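Side-chain contacts in Rho guanine nucleotide exchange factor 3 (Mus musculus, PDB 2Z0Q), which acts as a guanine nucleotide exchange factor for the small GTPases RhoA and RhoB, and is represented here by its DH-PH fragment: residues P72-L77 and V161-L166; S107-C112 and N199-E204; N114-K119 and C207-E212; E169-T174 and Q182-A187. All blocks are in the same frame, centred on the assembly; numbering follows the deposited sequence.

Contact 1: P72-L77 and V161-L166; sequences PLHEEL and VKYPLL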
# COMPACT_ATOMS: atom_id res chain seq x y z
N PRO A 72 4.28 -17.29 11.37
CA PRO A 72 4.60 -17.82 12.70
C PRO A 72 4.47 -16.79 13.83
O PRO A 72 4.14 -17.15 14.95
CB PRO A 72 6.05 -18.31 12.55
CG PRO A 72 6.16 -18.60 11.08
CD PRO A 72 5.41 -17.49 10.43
N LEU A 73 4.71 -15.52 13.53
CA LEU A 73 4.61 -14.46 14.56
C LEU A 73 3.19 -14.36 15.15
O LEU A 73 3.00 -14.20 16.36
CB LEU A 73 4.95 -13.09 13.97
CG LEU A 73 6.21 -12.99 13.12
CD1 LEU A 73 6.46 -11.54 12.79
CD2 LEU A 73 7.36 -13.62 13.86
N HIS A 74 2.22 -14.40 14.26
CA HIS A 74 0.81 -14.32 14.63
C HIS A 74 0.32 -15.64 15.25
O HIS A 74 -0.44 -15.65 16.22
CB HIS A 74 0.03 -13.86 13.38
CG HIS A 74 0.40 -12.48 12.93
ND1 HIS A 74 0.00 -11.35 13.62
CD2 HIS A 74 1.19 -12.05 11.92
CE1 HIS A 74 0.53 -10.28 13.05
NE2 HIS A 74 1.26 -10.68 12.01
N GLU A 75 0.82 -16.77 14.75
CA GLU A 75 0.43 -18.03 15.34
C GLU A 75 0.92 -18.05 16.77
O GLU A 75 0.23 -18.58 17.64
CB GLU A 75 1.04 -19.22 14.56
CG GLU A 75 0.48 -19.37 13.15
CD GLU A 75 1.14 -20.53 12.38
OE1 GLU A 75 2.37 -20.50 12.18
OE2 GLU A 75 0.40 -21.45 11.98
N GLU A 76 2.10 -17.50 17.02
CA GLU A 76 2.63 -17.47 18.37
C GLU A 76 1.74 -16.60 19.25
O GLU A 76 1.43 -16.99 20.37
CB GLU A 76 4.05 -16.92 18.41
CG GLU A 76 4.64 -16.88 19.81
CD GLU A 76 4.80 -18.26 20.41
OE1 GLU A 76 5.11 -19.20 19.64
OE2 GLU A 76 4.64 -18.42 21.63
N LEU A 77 1.32 -15.44 18.77
CA LEU A 77 0.48 -14.60 19.62
C LEU A 77 -0.85 -15.31 19.89
O LEU A 77 -1.32 -15.38 21.02
CB LEU A 77 0.24 -13.23 18.99
CG LEU A 77 -0.77 -12.39 19.77
CD1 LEU A 77 -0.31 -12.19 21.20
CD2 LEU A 77 -0.99 -11.08 19.01
N VAL A 161 -0.96 -1.44 11.65
CA VAL A 161 -1.51 -0.10 11.85
C VAL A 161 -2.70 -0.07 12.78
O VAL A 161 -2.94 0.93 13.46
CB VAL A 161 -1.87 0.52 10.45
CG1 VAL A 161 -2.92 1.63 10.55
CG2 VAL A 161 -0.61 1.00 9.80
N LYS A 162 -3.42 -1.19 12.82
CA LYS A 162 -4.62 -1.33 13.62
C LYS A 162 -4.35 -1.78 15.05
O LYS A 162 -5.24 -1.70 15.90
CB LYS A 162 -5.58 -2.33 12.96
CG LYS A 162 -7.03 -2.15 13.40
CD LYS A 162 -7.98 -3.06 12.59
CE LYS A 162 -9.42 -2.97 13.13
NZ LYS A 162 -10.27 -4.00 12.48
N TYR A 163 -3.12 -2.19 15.38
CA TYR A 163 -2.93 -2.69 16.75
C TYR A 163 -3.23 -1.64 17.85
O TYR A 163 -3.83 -1.95 18.87
CB TYR A 163 -1.52 -3.27 16.95
CG TYR A 163 -1.37 -4.72 16.51
CD1 TYR A 163 -2.21 -5.71 17.03
CD2 TYR A 163 -0.38 -5.10 15.60
CE1 TYR A 163 -2.07 -7.03 16.65
CE2 TYR A 163 -0.23 -6.40 15.22
CZ TYR A 163 -1.09 -7.38 15.75
OH TYR A 163 -0.97 -8.70 15.34
N PRO A 164 -2.78 -0.37 17.66
CA PRO A 164 -3.08 0.61 18.71
C PRO A 164 -4.61 0.69 19.00
O PRO A 164 -5.03 0.69 20.16
CB PRO A 164 -2.51 1.92 18.13
CG PRO A 164 -1.34 1.45 17.32
CD PRO A 164 -1.91 0.19 16.62
N LEU A 165 -5.40 0.73 17.94
CA LEU A 165 -6.86 0.82 18.07
C LEU A 165 -7.41 -0.41 18.82
O LEU A 165 -8.23 -0.28 19.73
CB LEU A 165 -7.48 0.89 16.65
CG LEU A 165 -9.02 0.91 16.52
CD1 LEU A 165 -9.40 1.42 15.07
CD2 LEU A 165 -9.58 -0.47 16.75
N LEU A 166 -6.93 -1.59 18.44
CA LEU A 166 -7.42 -2.82 19.05
C LEU A 166 -7.01 -2.97 20.51
O LEU A 166 -7.82 -3.39 21.34
CB LEU A 166 -6.90 -4.03 18.25
CG LEU A 166 -7.34 -4.21 16.82
CD1 LEU A 166 -6.44 -5.32 16.13
CD2 LEU A 166 -8.82 -4.62 16.84
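His74 and Tyr163 mark the nearest approach of two helical turns of the DH (Dbl homology) domain, an elongated bundle of helices, yet their CA atoms lie 12.4 Å apart. Each turn is kinked at a proline: Pro72 and Pro164 cannot give a backbone N-H to the preceding turn. With the helices so widely separated, contact depends on long side chains meeting in the interior, a simple illustration of how a large aromatic residue spans a bundle. Tyr163 leaves its helix toward 72-77, and its phenol oxygen arrives at the edge of the His74 imidazole, in the plane of that ring. The oxygen sits 3.2 Å from His74 CE1. The histidine reaches this spot because CG lies beside its own backbone N (chi1 -64°), swinging the ring close to the tyrosine although its CB does not point there. One turn on, Leu77 brings CD2 to 4.4 Å from Tyr163 OH, a looser van der Waals touch of a methyl on the hydroxyl oxygen; this leucine also packs on Trp101 and Ile97. The polar ends are tied together by Glu31 of helix 15-51, one carboxylate oxygen bonding Tyr163 OH and the other His74 ND1. The carboxylate would probably polarise the imidazole, whose rotation is fixed from two sides. At the other nitrogen, NE2 is probably hydrogen-bonded to Tyr108 OH; of the ring atoms CE1, between the nitrogens, lies closest to the Tyr163 hydroxyl.

Contact 2: S107-C112 and N199-E204; sequences SYDSYC and NTKTGE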
# COMPACT_ATOMS: atom_id res chain seq x y z
N SER A 107 10.34 -8.07 12.65
CA SER A 107 10.29 -8.64 11.29
C SER A 107 9.41 -7.81 10.35
O SER A 107 9.55 -7.90 9.12
CB SER A 107 9.78 -10.07 11.33
OG SER A 107 10.61 -10.86 12.15
N TYR A 108 8.50 -6.99 10.88
CA TYR A 108 7.68 -6.17 9.98
C TYR A 108 8.54 -5.10 9.28
O TYR A 108 8.18 -4.59 8.23
CB TYR A 108 6.52 -5.50 10.73
CG TYR A 108 5.27 -6.35 10.75
CD1 TYR A 108 5.23 -7.56 11.41
CD2 TYR A 108 4.15 -5.96 10.01
CE1 TYR A 108 4.07 -8.41 11.35
CE2 TYR A 108 3.01 -6.77 9.93
CZ TYR A 108 2.98 -7.98 10.59
OH TYR A 108 1.85 -8.75 10.46
N ASP A 109 9.68 -4.75 9.88
CA ASP A 109 10.55 -3.76 9.28
C ASP A 109 11.06 -4.29 7.93
O ASP A 109 10.93 -3.62 6.90
CB ASP A 109 11.75 -3.49 10.20
CG ASP A 109 12.60 -2.36 9.71
OD1 ASP A 109 12.04 -1.34 9.28
OD2 ASP A 109 13.85 -2.47 9.78
N SER A 110 11.61 -5.50 7.96
CA SER A 110 12.14 -6.17 6.78
C SER A 110 11.03 -6.31 5.74
O SER A 110 11.21 -5.96 4.57
CB SER A 110 12.67 -7.54 7.20
OG SER A 110 13.26 -8.25 6.12
N TYR A 111 9.88 -6.80 6.18
CA TYR A 111 8.74 -6.99 5.29
C TYR A 111 8.25 -5.71 4.62
O TYR A 111 8.10 -5.64 3.40
CB TYR A 111 7.58 -7.60 6.06
CG TYR A 111 6.39 -7.84 5.19
CD1 TYR A 111 6.41 -8.81 4.20
CD2 TYR A 111 5.25 -7.07 5.34
CE1 TYR A 111 5.31 -9.01 3.37
CE2 TYR A 111 4.14 -7.26 4.51
CZ TYR A 111 4.18 -8.23 3.53
OH TYR A 111 3.08 -8.43 2.71
N CYS A 112 7.95 -4.69 5.42
CA CYS A 112 7.45 -3.45 4.83
C CYS A 112 8.44 -2.77 3.90
O CYS A 112 8.03 -2.01 3.01
CB CYS A 112 7.01 -2.48 5.92
SG CYS A 112 5.61 -3.14 6.82
N ASN A 199 6.45 3.53 8.87
CA ASN A 199 5.80 4.38 7.85
C ASN A 199 6.80 5.37 7.25
O ASN A 199 6.76 5.67 6.05
CB ASN A 199 4.61 5.17 8.44
CG ASN A 199 3.40 4.30 8.67
OD1 ASN A 199 3.30 3.20 8.15
ND2 ASN A 199 2.46 4.80 9.46
N THR A 200 7.68 5.91 8.10
CA THR A 200 8.67 6.86 7.62
C THR A 200 9.64 6.18 6.67
O THR A 200 9.94 6.71 5.60
CB THR A 200 9.42 7.49 8.79
OG1 THR A 200 8.50 8.32 9.51
CG2 THR A 200 10.59 8.38 8.29
N LYS A 201 10.13 5.00 7.03
CA LYS A 201 11.08 4.28 6.19
C LYS A 201 10.45 3.81 4.88
O LYS A 201 11.11 3.78 3.84
CB LYS A 201 11.60 3.04 6.92
CG LYS A 201 12.49 3.32 8.08
CD LYS A 201 12.94 2.00 8.66
CE LYS A 201 13.63 2.16 10.00
NZ LYS A 201 13.96 0.82 10.54
N THR A 202 9.19 3.40 4.95
CA THR A 202 8.46 2.93 3.78
C THR A 202 8.36 4.09 2.77
O THR A 202 8.54 3.89 1.56
CB THR A 202 7.02 2.47 4.16
OG1 THR A 202 7.09 1.32 5.00
CG2 THR A 202 6.22 2.11 2.89
N GLY A 203 8.06 5.28 3.26
CA GLY A 203 7.94 6.44 2.39
C GLY A 203 9.26 6.73 1.69
O GLY A 203 9.31 7.02 0.48
N GLU A 204 10.34 6.65 2.45
CA GLU A 204 11.65 6.90 1.88
C GLU A 204 12.04 5.81 0.87
O GLU A 204 12.62 6.11 -0.17
CB GLU A 204 12.72 6.97 2.98
CG GLU A 204 12.38 7.99 4.07
CD GLU A 204 13.34 7.92 5.26
OE1 GLU A 204 13.62 6.80 5.75
OE2 GLU A 204 13.81 9.00 5.70
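Asp109 and Lys201 supply the ionic part of this contact, a salt bridge between helices 107-125 and 180-213. The two side chains cross at about a right angle. Lys201 is extended beyond CG and delivers NZ to 3.2 Å from Asp109 OD1, with a second, weak bond of 3.4 Å from the same NZ to Asp109 OD2. The ammonium group meets OD1 from above the carboxylate plane, 38° out of it. By placing CG opposite the backbone N (chi1 -173°), Asp109 brings its carboxylate nearer the lysine than the direction of its CB suggests. The aliphatic part of the lysine follows closely, its CD lying 3.5 Å from Asp109 OD1. Both charged residues are partly exposed.

The van der Waals part lies deeper. Cys112 and Thr202 mark the closest backbone approach, with CA atoms 6.5 Å apart, and Cys112 CB rests 3.9 Å from Thr202 OG1. That hydroxyl has its bonds elsewhere, with Ile198 O one turn back on its own helix and with NH2 of Arg157.

Helix 155-172 packs against the pair: Cys112 touches its Arg157 as well as Ile198 of helix 180-213, while Tyr108 and Tyr111 lean on Pro156 of helix 155-172 and Tyr111 reaches Leu70 of helix 67-84.

Contact 3: N114-K119 and C207-E212; sequences NQVAAK and CRYYKE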
# COMPACT_ATOMS: atom_id res chain seq x y z
N ASN A 114 10.43 -4.32 1.73
CA ASN A 114 10.48 -4.98 0.43
C ASN A 114 9.13 -4.94 -0.28
O ASN A 114 8.98 -5.44 -1.41
CB ASN A 114 10.94 -6.43 0.58
CG ASN A 114 9.95 -7.29 1.34
OD1 ASN A 114 8.72 -7.17 1.16
ND2 ASN A 114 10.47 -8.20 2.18
N GLN A 115 8.15 -4.33 0.37
CA GLN A 115 6.82 -4.23 -0.17
C GLN A 115 6.79 -3.43 -1.50
O GLN A 115 6.08 -3.82 -2.43
CB GLN A 115 5.90 -3.56 0.86
CG GLN A 115 4.42 -3.79 0.65
CD GLN A 115 3.98 -5.19 1.01
OE1 GLN A 115 4.73 -6.16 0.85
NE2 GLN A 115 2.74 -5.31 1.48
N VAL A 116 7.57 -2.35 -1.60
CA VAL A 116 7.52 -1.54 -2.85
C VAL A 116 7.93 -2.34 -4.08
O VAL A 116 7.27 -2.24 -5.12
CB VAL A 116 8.38 -0.23 -2.76
CG1 VAL A 116 9.85 -0.54 -2.64
CG2 VAL A 116 8.15 0.62 -3.99
N ALA A 117 8.98 -3.15 -3.97
CA ALA A 117 9.39 -3.96 -5.12
C ALA A 117 8.29 -4.94 -5.51
O ALA A 117 8.01 -5.12 -6.69
CB ALA A 117 10.69 -4.70 -4.80
N ALA A 118 7.63 -5.57 -4.53
CA ALA A 118 6.56 -6.53 -4.81
C ALA A 118 5.35 -5.85 -5.46
O ALA A 118 4.75 -6.38 -6.41
CB ALA A 118 6.13 -7.26 -3.50
N LYS A 119 4.98 -4.69 -4.94
CA LYS A 119 3.84 -3.96 -5.48
C LYS A 119 4.14 -3.47 -6.88
O LYS A 119 3.26 -3.49 -7.74
CB LYS A 119 3.48 -2.76 -4.60
CG LYS A 119 2.85 -3.16 -3.29
CD LYS A 119 2.43 -1.95 -2.48
CE LYS A 119 1.18 -2.26 -1.68
NZ LYS A 119 0.73 -1.05 -0.97
N CYS A 207 10.11 6.27 -2.55
CA CYS A 207 10.67 7.37 -3.32
C CYS A 207 12.03 6.97 -3.95
O CYS A 207 12.28 7.24 -5.12
CB CYS A 207 10.84 8.60 -2.40
SG CYS A 207 11.47 10.06 -3.18
N ARG A 208 12.89 6.33 -3.18
CA ARG A 208 14.19 5.91 -3.68
C ARG A 208 14.06 4.83 -4.77
O ARG A 208 14.75 4.88 -5.81
CB ARG A 208 15.02 5.39 -2.49
CG ARG A 208 16.49 5.13 -2.79
CD ARG A 208 17.25 4.68 -1.50
NE ARG A 208 16.71 3.43 -0.93
CZ ARG A 208 16.04 3.33 0.22
NH1 ARG A 208 15.80 4.41 0.97
NH2 ARG A 208 15.58 2.15 0.61
N TYR A 209 13.19 3.86 -4.53
CA TYR A 209 12.96 2.76 -5.46
C TYR A 209 12.55 3.28 -6.85
O TYR A 209 13.10 2.86 -7.88
CB TYR A 209 11.83 1.85 -4.96
CG TYR A 209 11.50 0.71 -5.92
CD1 TYR A 209 12.24 -0.47 -5.89
CD2 TYR A 209 10.49 0.84 -6.88
CE1 TYR A 209 12.00 -1.49 -6.80
CE2 TYR A 209 10.23 -0.19 -7.80
CZ TYR A 209 11.01 -1.35 -7.75
OH TYR A 209 10.84 -2.34 -8.68
N TYR A 210 11.56 4.18 -6.88
CA TYR A 210 11.14 4.66 -8.21
C TYR A 210 12.15 5.61 -8.84
O TYR A 210 12.35 5.55 -10.05
CB TYR A 210 9.73 5.25 -8.14
CG TYR A 210 8.70 4.17 -7.98
CD1 TYR A 210 8.44 3.26 -9.01
CD2 TYR A 210 7.97 4.03 -6.78
CE1 TYR A 210 7.50 2.27 -8.88
CE2 TYR A 210 7.02 3.03 -6.64
CZ TYR A 210 6.79 2.15 -7.70
OH TYR A 210 5.86 1.15 -7.58
N LYS A 211 12.83 6.44 -8.05
CA LYS A 211 13.83 7.33 -8.64
C LYS A 211 14.95 6.51 -9.32
O LYS A 211 15.46 6.90 -10.37
CB LYS A 211 14.47 8.23 -7.58
CG LYS A 211 13.68 9.49 -7.28
CD LYS A 211 14.08 10.18 -5.98
CE LYS A 211 15.51 10.68 -6.01
NZ LYS A 211 15.73 11.49 -4.76
N GLU A 212 15.32 5.38 -8.72
CA GLU A 212 16.40 4.57 -9.29
C GLU A 212 15.95 3.83 -10.54
O GLU A 212 16.78 3.36 -11.32
CB GLU A 212 16.93 3.58 -8.24
CG GLU A 212 17.29 4.28 -6.94
CD GLU A 212 18.01 3.40 -5.93
OE1 GLU A 212 17.67 2.20 -5.80
OE2 GLU A 212 18.92 3.94 -5.26
O HOH W 1 5.22 0.08 -5.47
O HOH W 2 10.21 -5.26 -8.50
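Val116 and Tyr209 join two helices near the DH-PH junction, where the long helix 180-213 leads out of the DH bundle toward the PH strands. The short axes pass 10.1 Å apart and cross at -46°. Val116 fits against two tyrosines: its CG1 lies against CB and CG of Tyr209, and its CG2 comes within 3.7 Å of Tyr209 CD2 and 3.8 Å of Tyr210 CE2. Farther out, Ala117 lies over one face of the Tyr209 ring, its backbone N above that face and its CB 4.0 Å from Tyr209 CE1. With CG opposite its backbone N (chi1 178°), the Tyr209 ring reaches helix 107-125, and its CD2 edge rests over the centre of the Tyr210 ring. An alanine in place of Tyr209 is likely to open a gap beside Val116 and Ala117 and leave the water at Ala117 O without its phenol partner. Tyr210 also meets the rings of His235, Phe249 and Tyr269, so the contact touches PH strands as well as the DH helices. Two waters complete the contact: one bridges Val116 O and Tyr210 OH, and the other donates to Ala117 O at 2.9 Å and bonds Tyr209 OH at 3.0 Å.

Contact 4: E169-T174 and Q182-A187; sequences EILRHT and QHLEEA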
# COMPACT_ATOMS: atom_id res chain seq x y z
N GLU A 169 -8.94 -0.51 22.68
CA GLU A 169 -10.33 -0.94 22.91
C GLU A 169 -10.32 -1.85 24.16
O GLU A 169 -11.24 -1.78 24.97
CB GLU A 169 -10.86 -1.66 21.67
CG GLU A 169 -12.32 -2.23 21.84
CD GLU A 169 -13.32 -1.13 22.16
OE1 GLU A 169 -13.08 0.03 21.73
OE2 GLU A 169 -14.37 -1.41 22.79
N ILE A 170 -9.29 -2.69 24.34
CA ILE A 170 -9.21 -3.49 25.57
C ILE A 170 -8.94 -2.57 26.79
O ILE A 170 -9.59 -2.66 27.84
CB ILE A 170 -8.09 -4.54 25.51
CG1 ILE A 170 -8.24 -5.41 24.25
CG2 ILE A 170 -8.12 -5.38 26.78
CD1 ILE A 170 -7.03 -6.35 23.99
N LEU A 171 -7.97 -1.67 26.61
CA LEU A 171 -7.57 -0.77 27.69
C LEU A 171 -8.73 0.07 28.25
O LEU A 171 -8.87 0.24 29.47
CB LEU A 171 -6.47 0.20 27.16
CG LEU A 171 -6.07 1.27 28.19
CD1 LEU A 171 -5.51 0.67 29.47
CD2 LEU A 171 -5.03 2.16 27.52
N ARG A 172 -9.56 0.61 27.36
CA ARG A 172 -10.62 1.49 27.87
C ARG A 172 -11.67 0.78 28.71
O ARG A 172 -12.38 1.42 29.46
CB ARG A 172 -11.27 2.33 26.74
CG ARG A 172 -12.09 1.57 25.70
CD ARG A 172 -12.88 2.60 24.81
NE ARG A 172 -11.95 3.60 24.25
CZ ARG A 172 -11.25 3.44 23.13
NH1 ARG A 172 -11.37 2.33 22.41
NH2 ARG A 172 -10.36 4.38 22.76
N HIS A 173 -11.74 -0.54 28.62
CA HIS A 173 -12.70 -1.28 29.45
C HIS A 173 -11.95 -2.03 30.57
O HIS A 173 -12.52 -2.87 31.28
CB HIS A 173 -13.49 -2.25 28.60
CG HIS A 173 -14.19 -1.58 27.46
ND1 HIS A 173 -15.11 -0.57 27.65
CD2 HIS A 173 -14.07 -1.75 26.12
CE1 HIS A 173 -15.51 -0.14 26.47
NE2 HIS A 173 -14.90 -0.83 25.53
N THR A 174 -10.68 -1.70 30.77
CA THR A 174 -9.89 -2.34 31.82
C THR A 174 -9.92 -1.45 33.09
O THR A 174 -9.52 -0.27 33.04
CB THR A 174 -8.40 -2.55 31.36
OG1 THR A 174 -8.36 -3.38 30.18
CG2 THR A 174 -7.59 -3.24 32.46
N GLN A 182 -1.47 -0.76 32.93
CA GLN A 182 -0.10 -0.34 32.59
C GLN A 182 0.50 -1.12 31.43
O GLN A 182 1.17 -0.57 30.57
CB GLN A 182 0.81 -0.45 33.82
CG GLN A 182 0.59 0.64 34.85
CD GLN A 182 -0.50 0.33 35.88
OE1 GLN A 182 -0.62 1.06 36.88
NE2 GLN A 182 -1.29 -0.73 35.65
N HIS A 183 0.29 -2.43 31.41
CA HIS A 183 0.85 -3.24 30.33
C HIS A 183 0.29 -2.88 28.99
O HIS A 183 1.02 -2.86 27.99
CB HIS A 183 0.60 -4.71 30.63
CG HIS A 183 1.38 -5.19 31.81
ND1 HIS A 183 0.87 -6.03 32.77
CD2 HIS A 183 2.65 -4.90 32.20
CE1 HIS A 183 1.79 -6.25 33.70
NE2 HIS A 183 2.88 -5.58 33.38
N LEU A 184 -1.01 -2.58 28.95
CA LEU A 184 -1.61 -2.20 27.67
C LEU A 184 -1.13 -0.83 27.24
O LEU A 184 -0.86 -0.62 26.06
CB LEU A 184 -3.15 -2.23 27.78
CG LEU A 184 -3.72 -3.66 27.79
CD1 LEU A 184 -5.15 -3.62 28.29
CD2 LEU A 184 -3.62 -4.28 26.37
N GLU A 185 -1.05 0.11 28.19
CA GLU A 185 -0.54 1.44 27.83
C GLU A 185 0.88 1.29 27.23
O GLU A 185 1.24 1.97 26.26
CB GLU A 185 -0.52 2.35 29.08
CG GLU A 185 -1.95 2.72 29.50
CD GLU A 185 -2.06 3.36 30.88
OE1 GLU A 185 -1.07 3.34 31.64
OE2 GLU A 185 -3.18 3.87 31.20
N GLU A 186 1.67 0.39 27.80
CA GLU A 186 3.01 0.17 27.28
C GLU A 186 2.99 -0.40 25.86
O GLU A 186 3.64 0.11 24.97
CB GLU A 186 3.80 -0.74 28.23
CG GLU A 186 5.08 -1.30 27.60
CD GLU A 186 5.91 -2.22 28.53
OE1 GLU A 186 5.44 -2.58 29.61
OE2 GLU A 186 7.07 -2.59 28.12
N ALA A 187 2.19 -1.46 25.65
CA ALA A 187 2.12 -2.07 24.36
C ALA A 187 1.66 -1.09 23.28
O ALA A 187 2.17 -1.10 22.17
CB ALA A 187 1.17 -3.30 24.42
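Leu184 carries this contact, and following it outward shows how one leucine can pack two successive helices. Its CB lies 4.1 Å from Leu171 CD1, the two side chains sliding past each other in opposite directions. With CG beside the backbone N (chi1 -75°) and chi2 at 164°, the CD1 branch lies against helix 155-172 and the turn that follows it. There CD1 settles among three residues: it is 3.8 Å from Ile170 CG2, 3.8 Å from Leu171 CA and 3.7 Å from Thr174 OG1. The same side chain also touches Val94 and Leu98. Next to it, Leu171 CD2 crosses the aliphatic stem of Glu185, meeting CG at 3.7 Å nearer the surface.

Thr174 is itself fixed from within its own segment. Its hydroxyl donates to Ile170 O at 2.7 Å, from 51° above the carbonyl plane, while the backbone N of His173 reaches that oxygen from the opposite face. A valine at Thr174 would probably leave Ile170 O without its hydroxyl donor where the helix gives way to loop.

Within 169-174, Glu169 holds two residues: OE1 forms a salt bridge with Arg172 NH1 at 2.9 Å, and OE2, lying in the plane of the imidazole, accepts from His173 NE2. This is the packing of a helical hairpin, made by the consecutive helices 155-172 and 180-213 at one end of the DH bundle.

The four contacts run along one elongated bundle, from contact 4 at one end to contact 3 beside the PH strands, with centres about 36 Å apart. Helix 180-213 serves contacts 2, 3 and 4, and helix 155-172 serves contacts 1 and 4, whose centres lie about 14 Å apart. Contacts 2 and 3, about 11 Å between centres, are successive steps along the same helix pair. Contacts 1 and 2 touch directly, through His74 and Tyr108, and Leu73 packs on Ser107. No GTPase accompanies this single chain, so the contacts describe the scaffold of the exchange factor.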